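Local coordinates for protein beta-methylmalyl-CoA dehydratase (Chloroflexus aurantiacus, PDB 4E3E) that catalyses the reversible dehydration of (2R,3S)-beta-methylmalyl-CoA to mesaconyl-CoA in the glyoxylate assimilation cycle used to regenerate acetyl-CoA, at residues A[76-81]-A[226-231]. Numbering follows the deposited sequence.
Sequences TVPDIS and QNTARV
An Asx turn, in the loop that follows helix 215-224, receives V77 from the last turns of helix 65-80, the long helix packed against the antiparallel sheet of this HotDog-clan hydratase. It illustrates how a turn closed by a side-chain-to-backbone hydrogen bond can also pack against apolar side chains of a helix end. N227 OD1 accepts a hydrogen bond from the backbone N of A229 at 3.1 Å, nearly straight at the hydrogen (169°) and close to the line of the carboxamide C=O. With its CG anti to the backbone N (chi1 171°), N227 swings that amide across the V77 methyls at a slant. Both valine methyls lie against the amide: V77 CG2 lies 3.8 Å from N227 ND2, while V77 CG1 is 3.7 Å from N227 OD1 and extends to the backbone N and CB of A229. The ring of P78 crosses the T228 side chain at about a right angle. R43 of the second subunit packs on both P78 and T228, placing this junction at the dimer interface. T228 N is buried without a hydrogen-bond partner, whereas T228 OG1 makes van der Waals contact with P78 CG at 4.1 Å and with V77 CG1 at 4.0 Å.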
# COMPACT_ATOMS: atom_id res chain seq x y z
N THR A 76 -15.39 -4.10 15.28
CA THR A 76 -15.87 -4.67 16.54
C THR A 76 -14.74 -4.79 17.54
O THR A 76 -14.98 -4.89 18.76
CB THR A 76 -16.50 -6.08 16.37
OG1 THR A 76 -15.48 -7.09 16.21
CG2 THR A 76 -17.47 -6.11 15.21
N VAL A 77 -13.50 -4.77 17.04
CA VAL A 77 -12.33 -5.03 17.91
C VAL A 77 -12.21 -4.09 19.14
O VAL A 77 -12.00 -4.59 20.27
CB VAL A 77 -11.02 -5.11 17.09
CG1 VAL A 77 -9.79 -5.15 18.00
CG2 VAL A 77 -11.06 -6.34 16.18
N PRO A 78 -12.34 -2.75 18.95
CA PRO A 78 -12.22 -1.86 20.12
C PRO A 78 -13.15 -2.24 21.29
O PRO A 78 -12.73 -2.18 22.44
CB PRO A 78 -12.61 -0.48 19.54
CG PRO A 78 -12.27 -0.58 18.09
CD PRO A 78 -12.68 -1.99 17.72
N ASP A 79 -14.38 -2.66 20.97
CA ASP A 79 -15.40 -2.93 21.99
C ASP A 79 -15.52 -4.39 22.44
O ASP A 79 -16.01 -4.67 23.53
CB ASP A 79 -16.77 -2.47 21.49
CG ASP A 79 -16.76 -1.01 21.08
OD1 ASP A 79 -16.32 -0.17 21.89
OD2 ASP A 79 -17.17 -0.70 19.95
N ILE A 80 -15.08 -5.32 21.59
CA ILE A 80 -15.27 -6.74 21.87
C ILE A 80 -13.98 -7.45 22.26
O ILE A 80 -13.96 -8.17 23.25
CB ILE A 80 -15.94 -7.47 20.67
CG1 ILE A 80 -17.26 -6.79 20.29
CG2 ILE A 80 -16.12 -8.97 20.94
CD1 ILE A 80 -18.27 -6.67 21.40
N SER A 81 -12.91 -7.23 21.50
CA SER A 81 -11.72 -8.08 21.66
C SER A 81 -10.45 -7.33 22.01
O SER A 81 -9.37 -7.93 22.05
CB SER A 81 -11.51 -8.98 20.43
OG SER A 81 -11.51 -8.24 19.22
N GLN A 226 -8.65 -1.08 10.13
CA GLN A 226 -8.83 -0.22 11.32
C GLN A 226 -9.07 -1.12 12.57
O GLN A 226 -9.92 -0.88 13.43
CB GLN A 226 -9.91 0.84 11.06
CG GLN A 226 -9.44 1.91 10.07
CD GLN A 226 -10.60 2.69 9.50
OE1 GLN A 226 -11.58 2.10 9.06
NE2 GLN A 226 -10.52 4.03 9.53
N ASN A 227 -8.30 -2.21 12.59
CA ASN A 227 -8.31 -3.20 13.67
C ASN A 227 -7.17 -2.78 14.59
O ASN A 227 -6.04 -2.62 14.16
CB ASN A 227 -8.10 -4.60 13.06
CG ASN A 227 -7.86 -5.71 14.11
OD1 ASN A 227 -7.38 -5.47 15.21
ND2 ASN A 227 -8.20 -6.95 13.74
N THR A 228 -7.49 -2.56 15.87
CA THR A 228 -6.53 -1.95 16.78
C THR A 228 -5.89 -2.89 17.79
O THR A 228 -5.21 -2.38 18.68
CB THR A 228 -7.18 -0.86 17.65
OG1 THR A 228 -8.23 -1.46 18.43
CG2 THR A 228 -7.78 0.26 16.77
N ALA A 229 -6.13 -4.20 17.71
CA ALA A 229 -5.64 -5.13 18.74
C ALA A 229 -4.14 -4.97 18.87
O ALA A 229 -3.43 -4.94 17.88
CB ALA A 229 -6.03 -6.59 18.45
N ARG A 230 -3.68 -4.88 20.11
CA ARG A 230 -2.33 -4.39 20.42
C ARG A 230 -1.21 -5.42 20.22
O ARG A 230 -0.04 -5.06 20.00
CB ARG A 230 -2.31 -3.80 21.84
CG ARG A 230 -3.22 -2.57 21.99
CD ARG A 230 -3.71 -2.28 23.41
NE ARG A 230 -4.44 -1.00 23.39
CZ ARG A 230 -5.19 -0.50 24.37
NH1 ARG A 230 -5.34 -1.15 25.52
NH2 ARG A 230 -5.79 0.67 24.19
N VAL A 231 -1.57 -6.71 20.30
CA VAL A 231 -0.61 -7.79 20.01
C VAL A 231 -0.05 -7.73 18.58
O VAL A 231 1.02 -8.27 18.32
CB VAL A 231 -1.18 -9.21 20.29
CG1 VAL A 231 -1.45 -9.42 21.78
CG2 VAL A 231 -2.44 -9.49 19.45